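Local coordinates for DNA mismatch repair protein MUTS (Thermus aquaticus, PDB 1EWQ) that takes part in DNA mismatch repair, binding mismatched DNA and hydrolysing ATP weakly, at residues R354-L359 with S376-E381; T337-G342 with E508-Q513; V538-V543 with V561-E566; G311-G316 with A532-A537. All blocks are in the same frame, centred on the assembly; numbering follows the deposited sequence.

Interaction 1: residues R354-L359 with S376-E381; sequences RSLQIL and SPLKEE
Ser376 O takes two donors from its own helix, and one is the NZ of Lys379, whose side chain spans the gap to Leu356 and Gln357. The backbone N of Glu380 makes the regular helical bond to Ser376 O at 2.9 Å. Lys379 NZ adds a weak one to Ser376 O at 3.4 Å. The lysine chain runs straight as far as CD, which puts Lys379 CD 3.1 Å from Leu356 O on the facing helix. This is a tight carbon-oxygen contact. Beyond CD the chain bends twice, first at chi3 (84°), and this carries NZ back to Ser376 O. Gln357 runs its extended chain across the lysine at about a right angle, with its CG 3.7 Å from Lys379 CD. Deeper in, the branches of two leucines meet, Leu356 CD1 lying 3.6 Å from Leu378 CD1. Leu375, in the loop before helix 376-385, also touches Leu356. The two short segments pass 9.3 Å apart at 138°, oblique but nearer antiparallel than parallel. Their helices are consecutive within MutS domain III. Replacing Lys379 by alanine would take away the chain beyond CB, and is likely to leave a gap over Leu356 and Gln357 and Ser376 O without its second donor. The contact therefore uses the lysine mainly as hydrocarbon, while its charge turns back to its own helix, where Glu383 offers a long, weak ion pair.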
# COMPACT_ATOMS: atom_id res chain seq x y z
N ARG C 354 13.57 32.84 14.08
CA ARG C 354 12.89 33.29 12.87
C ARG C 354 11.46 33.71 13.20
O ARG C 354 11.00 34.77 12.78
CB ARG C 354 12.88 32.18 11.80
CG ARG C 354 11.90 32.48 10.66
CD ARG C 354 12.01 31.53 9.46
NE ARG C 354 11.87 30.10 9.77
CZ ARG C 354 10.93 29.57 10.55
NH1 ARG C 354 10.02 30.34 11.14
NH2 ARG C 354 10.87 28.25 10.71
N SER C 355 10.78 32.86 13.96
CA SER C 355 9.39 33.13 14.35
C SER C 355 9.26 34.37 15.24
O SER C 355 8.31 35.14 15.09
CB SER C 355 8.82 31.92 15.09
OG SER C 355 8.82 30.78 14.25
N LEU C 356 10.20 34.55 16.15
CA LEU C 356 10.15 35.70 17.04
C LEU C 356 10.44 37.01 16.31
O LEU C 356 10.12 38.09 16.82
CB LEU C 356 11.12 35.51 18.21
CG LEU C 356 10.81 34.34 19.15
CD1 LEU C 356 11.77 34.36 20.32
CD2 LEU C 356 9.36 34.43 19.64
N GLN C 357 11.04 36.92 15.13
CA GLN C 357 11.34 38.12 14.34
C GLN C 357 10.09 38.49 13.54
O GLN C 357 9.91 39.63 13.12
CB GLN C 357 12.51 37.85 13.39
CG GLN C 357 13.82 37.54 14.11
CD GLN C 357 14.98 37.24 13.18
OE1 GLN C 357 14.88 36.39 12.30
NE2 GLN C 357 16.10 37.92 13.39
N ILE C 358 9.21 37.51 13.35
CA ILE C 358 7.96 37.72 12.63
C ILE C 358 6.93 38.34 13.57
O ILE C 358 6.14 39.20 13.18
CB ILE C 358 7.41 36.37 12.12
CG1 ILE C 358 8.36 35.78 11.07
CG2 ILE C 358 5.99 36.54 11.56
CD1 ILE C 358 8.02 34.36 10.69
N LEU C 359 6.97 37.89 14.82
CA LEU C 359 6.05 38.33 15.85
C LEU C 359 5.81 39.84 15.89
O LEU C 359 4.67 40.28 15.86
CB LEU C 359 6.54 37.83 17.21
CG LEU C 359 5.45 37.59 18.25
CD1 LEU C 359 4.39 36.65 17.66
CD2 LEU C 359 6.07 37.00 19.51
N SER C 376 10.86 40.20 22.34
CA SER C 376 12.04 40.76 21.70
C SER C 376 13.31 40.48 22.50
O SER C 376 14.36 40.24 21.92
CB SER C 376 11.87 42.27 21.46
OG SER C 376 11.55 42.96 22.65
N PRO C 377 13.23 40.48 23.84
CA PRO C 377 14.47 40.19 24.57
C PRO C 377 15.05 38.79 24.29
O PRO C 377 16.27 38.64 24.21
CB PRO C 377 14.07 40.41 26.03
CG PRO C 377 12.59 40.22 26.04
CD PRO C 377 12.15 40.86 24.76
N LEU C 378 14.19 37.80 24.12
CA LEU C 378 14.63 36.43 23.83
C LEU C 378 15.15 36.40 22.39
O LEU C 378 16.16 35.75 22.08
CB LEU C 378 13.45 35.45 23.96
CG LEU C 378 13.70 33.95 24.12
CD1 LEU C 378 12.48 33.19 23.64
CD2 LEU C 378 14.91 33.50 23.34
N LYS C 379 14.44 37.11 21.51
CA LYS C 379 14.79 37.20 20.10
C LYS C 379 16.21 37.74 19.94
O LYS C 379 17.02 37.20 19.20
CB LYS C 379 13.79 38.14 19.41
CG LYS C 379 13.91 38.20 17.90
CD LYS C 379 12.98 39.26 17.32
CE LYS C 379 13.57 40.67 17.36
NZ LYS C 379 13.94 41.15 18.72
N GLU C 380 16.50 38.82 20.67
CA GLU C 380 17.81 39.45 20.60
C GLU C 380 18.93 38.53 21.07
O GLU C 380 20.00 38.48 20.44
CB GLU C 380 17.82 40.73 21.44
CG GLU C 380 16.80 41.77 21.01
CD GLU C 380 16.77 42.98 21.93
OE1 GLU C 380 16.75 42.79 23.17
OE2 GLU C 380 16.75 44.12 21.41
N GLU C 381 18.71 37.81 22.17
CA GLU C 381 19.72 36.90 22.69
C GLU C 381 19.98 35.81 21.66
O GLU C 381 21.12 35.41 21.44
CB GLU C 381 19.27 36.25 24.01
CG GLU C 381 19.08 37.21 25.18
CD GLU C 381 19.00 36.48 26.52
OE1 GLU C 381 20.03 35.93 26.96
OE2 GLU C 381 17.90 36.44 27.14

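Interaction 2: residues T337-G342 with E508-Q513; sequences TRLELG and ERAKRQ
Apolar contact comes from Leu339 and Ala510. Leu339 CD2 lies 3.9 Å from Ala510 CB. The other branch, CD1, comes 4.0 Å from Ala510 O, so the leucine fork rests on both the methyl and the backbone of that residue. Leu349 and Leu352 of helix 346-366 also pack on Ala510, and Leu517 of helix 514-540 packs on Leu339.

Contact between side chain and backbone is the work of Lys511. All its torsions beyond CA are close to 180°, and the straight chain runs past the last carbonyls of helix 332-340. Its CD is 3.5 Å from Leu339 O. Its NZ ends 3.7 Å from Glu340 O, near but not hydrogen-bonded. Helix 332-340 closes in a Schellman motif at Gly342, which has a positive phi of 69° and whose N bonds to Leu339 O at 3.1 Å. The ammonium group thus sits by the negative end of the helix, which is likely to suit its charge. A glutamate here would remove the long methylene chain and the positive charge, and is likely to leave Leu339 O uncovered and the helix end without a positive group nearby. Both segments belong to MutS domain III, and 508-513 lies near the passage from helix 479-511 to helix 514-540.

Ionic contacts lead outward. The carboxylate of Glu340 pairs with Arg518 of helix 514-540.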
# COMPACT_ATOMS: atom_id res chain seq x y z
N THR C 337 6.90 22.69 23.91
CA THR C 337 6.91 21.37 24.53
C THR C 337 8.29 20.73 24.49
O THR C 337 8.75 20.15 25.48
CB THR C 337 5.90 20.41 23.83
OG1 THR C 337 4.58 20.98 23.87
CG2 THR C 337 5.88 19.05 24.53
N ARG C 338 8.96 20.82 23.34
CA ARG C 338 10.30 20.24 23.23
C ARG C 338 11.24 21.00 24.16
O ARG C 338 12.12 20.41 24.79
CB ARG C 338 10.80 20.31 21.78
CG ARG C 338 10.07 19.34 20.84
CD ARG C 338 10.58 19.39 19.41
NE ARG C 338 11.92 18.86 19.25
CZ ARG C 338 12.27 17.57 19.41
NH1 ARG C 338 11.37 16.66 19.75
NH2 ARG C 338 13.53 17.20 19.21
N LEU C 339 11.05 22.32 24.25
CA LEU C 339 11.86 23.14 25.14
C LEU C 339 11.66 22.68 26.58
O LEU C 339 12.63 22.41 27.29
CB LEU C 339 11.48 24.62 25.01
CG LEU C 339 12.12 25.43 23.87
CD1 LEU C 339 11.43 26.77 23.71
CD2 LEU C 339 13.61 25.61 24.16
N GLU C 340 10.40 22.58 27.00
CA GLU C 340 10.07 22.18 28.36
C GLU C 340 10.58 20.78 28.70
O GLU C 340 10.94 20.51 29.85
CB GLU C 340 8.55 22.22 28.60
CG GLU C 340 7.91 23.60 28.42
CD GLU C 340 6.40 23.54 28.31
OE1 GLU C 340 5.86 22.49 27.91
OE2 GLU C 340 5.74 24.56 28.60
N LEU C 341 10.61 19.90 27.71
CA LEU C 341 11.06 18.52 27.91
C LEU C 341 12.57 18.33 27.75
O LEU C 341 13.06 17.21 27.82
CB LEU C 341 10.33 17.58 26.94
CG LEU C 341 8.85 17.33 27.24
CD1 LEU C 341 8.20 16.52 26.13
CD2 LEU C 341 8.74 16.61 28.57
N GLY C 342 13.30 19.42 27.52
CA GLY C 342 14.74 19.32 27.35
C GLY C 342 15.21 18.62 26.09
O GLY C 342 16.30 18.04 26.07
N GLU C 508 18.24 27.15 27.58
CA GLU C 508 17.58 27.40 28.85
C GLU C 508 16.93 28.78 28.86
O GLU C 508 15.87 28.97 29.44
CB GLU C 508 18.59 27.28 29.99
CG GLU C 508 18.01 27.45 31.39
CD GLU C 508 16.98 26.39 31.72
OE1 GLU C 508 17.21 25.20 31.41
OE2 GLU C 508 15.93 26.75 32.30
N ARG C 509 17.57 29.75 28.21
CA ARG C 509 17.02 31.10 28.12
C ARG C 509 15.68 31.04 27.39
O ARG C 509 14.72 31.73 27.77
CB ARG C 509 17.97 32.04 27.35
CG ARG C 509 19.28 32.40 28.06
CD ARG C 509 19.13 33.64 28.95
NE ARG C 509 18.27 33.39 30.11
CZ ARG C 509 17.54 34.32 30.72
NH1 ARG C 509 17.56 35.58 30.29
NH2 ARG C 509 16.78 33.98 31.76
N ALA C 510 15.63 30.23 26.35
CA ALA C 510 14.42 30.07 25.56
C ALA C 510 13.37 29.31 26.35
O ALA C 510 12.19 29.68 26.34
CB ALA C 510 14.72 29.33 24.25
N LYS C 511 13.81 28.27 27.04
CA LYS C 511 12.91 27.44 27.83
C LYS C 511 12.13 28.25 28.88
O LYS C 511 10.97 27.95 29.17
CB LYS C 511 13.70 26.32 28.50
CG LYS C 511 12.87 25.41 29.38
CD LYS C 511 13.72 24.32 30.03
CE LYS C 511 12.90 23.50 31.02
NZ LYS C 511 13.65 22.32 31.55
N ARG C 512 12.75 29.29 29.44
CA ARG C 512 12.08 30.10 30.44
C ARG C 512 10.87 30.86 29.88
O ARG C 512 10.01 31.30 30.63
CB ARG C 512 13.07 31.07 31.07
CG ARG C 512 13.97 30.37 32.07
CD ARG C 512 15.20 31.18 32.42
NE ARG C 512 16.04 30.43 33.35
CZ ARG C 512 17.36 30.53 33.41
NH1 ARG C 512 18.01 31.36 32.59
NH2 ARG C 512 18.04 29.81 34.30
N GLN C 513 10.81 30.99 28.55
CA GLN C 513 9.71 31.68 27.90
C GLN C 513 8.71 30.69 27.30
O GLN C 513 7.86 31.07 26.50
CB GLN C 513 10.23 32.59 26.79
CG GLN C 513 11.14 33.71 27.27
CD GLN C 513 10.55 34.49 28.42
OE1 GLN C 513 9.38 34.86 28.38
NE2 GLN C 513 11.35 34.73 29.46

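Interaction 3: residues V538-V543 with V561-E566; sequences VRYGYV and VERRTE
Arg563 reaches Tyr540 through an unusual chi1 of -135°, off any staggered position, followed by bends at its next two torsions. Tyr540 has CG anti to the carbonyl carbon, chi1 -58°, which turns one ring face to the incoming guanidinium. The two groups stack with centres 4.0 Å apart and planes 17° from parallel. Arg563 CZ lies 3.3 Å from Tyr540 CD2, so the guanidinium sits over the CD2-CE2 side of the ring. Arg563 CD adds a CH-pi contact over the same face, 3.9 Å from the Tyr540 ring centroid. Arg539 CB lies over the opposite face.

The second pair meets edge on. Glu562 OE1 approaches the rim of the Tyr542 ring, 3.8 Å from CE1, with carboxylate and ring nearly coplanar. A water links the three polar ends. It accepts from Tyr542 OH at a short 2.5 Å and from Arg563 NH1 at 3.0 Å. It donates to Glu562 OE1 at 2.8 Å. Arg563 NH1 also forms a salt bridge with Glu562 OE1 at 3.4 Å, which ties the stacked guanidinium to the carboxylate beside it. The stronger partner of Glu562 is Arg557, which also donates to the backbone oxygens of Tyr540 and Gly541. Pro559, Phe608 and Pro610 pack on Tyr542.

The stack and water bridge join the C-terminal part of helix 514-540 and the residues just after it to the loop between strands 551-556 and 570-574, at what is probably the junction of the helical core and the ATPase part of MutS.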
# COMPACT_ATOMS: atom_id res chain seq x y z
N VAL C 538 -13.74 34.18 0.41
CA VAL C 538 -13.55 35.10 -0.71
C VAL C 538 -13.30 34.35 -2.01
O VAL C 538 -13.86 34.69 -3.04
CB VAL C 538 -12.35 36.07 -0.46
CG1 VAL C 538 -12.11 36.92 -1.71
CG2 VAL C 538 -12.67 36.98 0.70
N ARG C 539 -12.47 33.32 -1.95
CA ARG C 539 -12.13 32.53 -3.12
C ARG C 539 -13.26 31.71 -3.76
O ARG C 539 -13.31 31.58 -4.99
CB ARG C 539 -10.97 31.59 -2.78
CG ARG C 539 -10.64 30.58 -3.87
CD ARG C 539 -9.29 29.92 -3.59
NE ARG C 539 -8.19 30.86 -3.81
CZ ARG C 539 -7.25 31.15 -2.92
NH1 ARG C 539 -7.24 30.58 -1.73
NH2 ARG C 539 -6.31 32.04 -3.23
N TYR C 540 -14.15 31.17 -2.93
CA TYR C 540 -15.23 30.33 -3.43
C TYR C 540 -16.59 30.99 -3.36
O TYR C 540 -17.60 30.37 -3.67
CB TYR C 540 -15.24 29.02 -2.64
CG TYR C 540 -13.92 28.26 -2.72
CD1 TYR C 540 -13.36 27.67 -1.58
CD2 TYR C 540 -13.23 28.16 -3.93
CE1 TYR C 540 -12.14 26.99 -1.65
CE2 TYR C 540 -12.01 27.48 -4.00
CZ TYR C 540 -11.47 26.91 -2.87
OH TYR C 540 -10.25 26.27 -2.96
N GLY C 541 -16.61 32.26 -2.96
CA GLY C 541 -17.86 32.99 -2.87
C GLY C 541 -18.86 32.43 -1.86
O GLY C 541 -19.96 32.02 -2.26
N TYR C 542 -18.49 32.43 -0.58
CA TYR C 542 -19.35 31.95 0.51
C TYR C 542 -19.97 33.16 1.21
O TYR C 542 -19.46 34.27 1.11
CB TYR C 542 -18.56 31.17 1.57
CG TYR C 542 -18.01 29.83 1.16
CD1 TYR C 542 -18.27 29.28 -0.10
CD2 TYR C 542 -17.23 29.10 2.06
CE1 TYR C 542 -17.76 28.02 -0.45
CE2 TYR C 542 -16.72 27.84 1.72
CZ TYR C 542 -16.99 27.32 0.47
OH TYR C 542 -16.48 26.08 0.16
N VAL C 543 -21.06 32.94 1.93
CA VAL C 543 -21.69 34.05 2.62
C VAL C 543 -21.89 33.78 4.10
O VAL C 543 -21.90 32.63 4.54
CB VAL C 543 -23.05 34.38 1.98
CG1 VAL C 543 -22.84 34.67 0.49
CG2 VAL C 543 -24.02 33.23 2.17
N VAL C 561 -18.11 19.01 -3.90
CA VAL C 561 -18.45 18.63 -5.27
C VAL C 561 -18.24 19.80 -6.23
O VAL C 561 -17.64 19.64 -7.28
CB VAL C 561 -19.92 18.16 -5.37
CG1 VAL C 561 -20.31 17.94 -6.83
CG2 VAL C 561 -20.11 16.89 -4.57
N GLU C 562 -18.74 20.98 -5.87
CA GLU C 562 -18.60 22.14 -6.73
C GLU C 562 -17.13 22.47 -7.00
O GLU C 562 -16.81 23.20 -7.93
CB GLU C 562 -19.28 23.37 -6.12
CG GLU C 562 -18.56 23.96 -4.90
CD GLU C 562 -19.11 25.33 -4.52
OE1 GLU C 562 -18.65 25.92 -3.51
OE2 GLU C 562 -20.01 25.82 -5.24
N ARG C 563 -16.24 21.92 -6.17
CA ARG C 563 -14.81 22.17 -6.31
C ARG C 563 -14.19 21.47 -7.54
O ARG C 563 -13.15 21.90 -8.04
CB ARG C 563 -14.10 21.72 -5.03
CG ARG C 563 -13.04 22.67 -4.47
CD ARG C 563 -13.60 24.06 -4.21
NE ARG C 563 -13.61 24.86 -5.43
CZ ARG C 563 -14.58 25.71 -5.76
NH1 ARG C 563 -15.63 25.86 -4.96
NH2 ARG C 563 -14.51 26.39 -6.89
N ARG C 564 -14.84 20.41 -8.04
CA ARG C 564 -14.33 19.68 -9.20
C ARG C 564 -15.32 19.55 -10.36
O ARG C 564 -15.05 18.81 -11.31
CB ARG C 564 -13.88 18.27 -8.79
CG ARG C 564 -12.62 18.21 -7.94
CD ARG C 564 -11.37 18.57 -8.73
NE ARG C 564 -10.16 18.53 -7.91
CZ ARG C 564 -9.90 19.37 -6.91
NH1 ARG C 564 -10.77 20.33 -6.59
NH2 ARG C 564 -8.77 19.26 -6.22
N THR C 565 -16.45 20.24 -10.30
CA THR C 565 -17.46 20.16 -11.36
C THR C 565 -18.42 21.34 -11.31
O THR C 565 -18.54 22.00 -10.28
CB THR C 565 -18.31 18.88 -11.22
OG1 THR C 565 -17.45 17.75 -11.08
CG2 THR C 565 -19.17 18.68 -12.46
N GLU C 566 -19.09 21.62 -12.43
CA GLU C 566 -20.07 22.70 -12.46
C GLU C 566 -21.22 22.23 -11.59
O GLU C 566 -21.81 21.17 -11.84
CB GLU C 566 -20.59 22.97 -13.88
CG GLU C 566 -19.66 23.80 -14.74
CD GLU C 566 -18.36 23.08 -15.02
OE1 GLU C 566 -18.41 21.93 -15.51
OE2 GLU C 566 -17.29 23.66 -14.73
O HOH W 1 -16.31 25.06 -2.16

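Interaction 4: residues G311-G316 with A532-A537; sequences GFVREG and ALAEVA
Val313 and Ala534 bring their CA atoms to 4.9 Å, so helices 299-314 and 514-540 come very near each other here. The methyl of Ala534 points at the facing helix and meets two side chains there. Its CB is 3.5 Å from Phe312 CB and 3.6 Å from Val313 CG2. The valine methyl also comes 3.7 Å from Ala534 CA, close over the backbone itself. One turn on, Ala537 CB lies 4.3 Å from the same Val313 CG2. The valine chi1 of 164° sets CG1 anti to the backbone N, which leaves CG2 beside N to face Ala534. Phe312 touches with CB alone. The end of its side chain leads away; Phe312 also packs on Tyr530, Ala531 and Leu318.

Just past the contact, helix 299-314 stops at Glu315. This residue centres an inverse gamma turn, in which Gly316 N bonds to Arg314 O at 2.8 Å. It is also the N-cap of helix 316-326. That helix sends Arg319 back to the contact, where it bonds to Phe312 O and forms a salt bridge with Glu535.

The contact joins helices of the domain III region that are far apart in sequence. Only carbon atoms meet across the two segments. The hold is therefore van der Waals packing, and the small side chain of Ala534 probably allows the close approach.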
# COMPACT_ATOMS: atom_id res chain seq x y z
N GLY C 311 -14.48 40.17 9.31
CA GLY C 311 -13.50 41.24 9.40
C GLY C 311 -12.34 41.01 8.46
O GLY C 311 -11.83 41.96 7.85
N PHE C 312 -11.89 39.77 8.32
CA PHE C 312 -10.78 39.48 7.42
C PHE C 312 -11.28 39.40 5.98
O PHE C 312 -10.49 39.51 5.04
CB PHE C 312 -10.08 38.17 7.80
CG PHE C 312 -9.04 38.33 8.87
CD1 PHE C 312 -9.15 37.64 10.08
CD2 PHE C 312 -7.94 39.14 8.67
CE1 PHE C 312 -8.17 37.77 11.06
CE2 PHE C 312 -6.95 39.27 9.65
CZ PHE C 312 -7.07 38.58 10.85
N VAL C 313 -12.58 39.20 5.80
CA VAL C 313 -13.14 39.14 4.46
C VAL C 313 -13.12 40.55 3.88
O VAL C 313 -12.84 40.75 2.71
CB VAL C 313 -14.59 38.60 4.46
CG1 VAL C 313 -15.28 38.93 3.14
CG2 VAL C 313 -14.59 37.09 4.69
N ARG C 314 -13.41 41.54 4.73
CA ARG C 314 -13.43 42.93 4.30
C ARG C 314 -12.03 43.50 4.14
O ARG C 314 -11.66 43.95 3.07
CB ARG C 314 -14.19 43.79 5.31
CG ARG C 314 -15.58 43.29 5.60
CD ARG C 314 -16.30 44.24 6.55
NE ARG C 314 -17.55 43.67 7.03
CZ ARG C 314 -18.39 44.31 7.84
NH1 ARG C 314 -18.11 45.54 8.25
NH2 ARG C 314 -19.50 43.71 8.25
N GLU C 315 -11.26 43.46 5.22
CA GLU C 315 -9.90 43.98 5.23
C GLU C 315 -8.91 43.09 4.46
O GLU C 315 -8.06 42.44 5.06
CB GLU C 315 -9.46 44.17 6.67
CG GLU C 315 -10.39 45.11 7.41
CD GLU C 315 -10.37 46.50 6.80
OE1 GLU C 315 -11.36 47.25 6.97
OE2 GLU C 315 -9.36 46.85 6.16
N GLY C 316 -9.03 43.11 3.14
CA GLY C 316 -8.19 42.29 2.28
C GLY C 316 -6.69 42.41 2.48
O GLY C 316 -5.99 41.41 2.61
N ALA C 532 -7.92 32.32 7.42
CA ALA C 532 -8.05 31.20 6.50
C ALA C 532 -9.49 30.98 6.04
O ALA C 532 -9.75 30.71 4.86
CB ALA C 532 -7.51 29.93 7.15
N LEU C 533 -10.43 31.06 6.97
CA LEU C 533 -11.84 30.87 6.63
C LEU C 533 -12.30 32.04 5.76
O LEU C 533 -13.17 31.87 4.90
CB LEU C 533 -12.70 30.78 7.89
CG LEU C 533 -12.47 29.53 8.76
CD1 LEU C 533 -13.30 29.60 10.03
CD2 LEU C 533 -12.85 28.29 7.96
N ALA C 534 -11.71 33.22 5.98
CA ALA C 534 -12.06 34.39 5.19
C ALA C 534 -11.52 34.19 3.79
O ALA C 534 -12.18 34.52 2.81
CB ALA C 534 -11.47 35.67 5.80
N GLU C 535 -10.31 33.63 3.71
CA GLU C 535 -9.65 33.36 2.44
C GLU C 535 -10.52 32.44 1.58
O GLU C 535 -10.75 32.71 0.40
CB GLU C 535 -8.31 32.68 2.69
CG GLU C 535 -7.33 32.77 1.54
CD GLU C 535 -6.77 34.18 1.35
OE1 GLU C 535 -6.95 35.01 2.26
OE2 GLU C 535 -6.15 34.46 0.31
N VAL C 536 -10.99 31.35 2.18
CA VAL C 536 -11.83 30.38 1.49
C VAL C 536 -13.14 31.05 1.06
O VAL C 536 -13.63 30.84 -0.04
CB VAL C 536 -12.17 29.17 2.41
CG1 VAL C 536 -13.34 28.38 1.83
CG2 VAL C 536 -10.96 28.28 2.55
N ALA C 537 -13.71 31.83 1.97
CA ALA C 537 -14.97 32.51 1.71
C ALA C 537 -14.84 33.44 0.49
O ALA C 537 -15.73 33.48 -0.37
CB ALA C 537 -15.40 33.30 2.94

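Overall arrangement
Interaction 4 is the most buried contact and is purely apolar. Interactions 1 and 2 are half buried, each with buried leucine and with lysine methylenes laid on backbone carbonyls nearer the surface. These two touch: Glu381 forms a salt bridge with Arg509, and Leu378 packs on Gln513 and Ala510. Interactions 3 and 4 share helix 514-540 and touch through Tyr542, which packs on Val536 and probably bonds to Ala537 O. Interaction 3 is the most polar, with its stacked guanidinium and water, and it probably leads toward the ATPase part. The pairs do not touch; the centres of interactions 1 and 4 are about 28 Å apart, those of 2 and 3 about 43 Å.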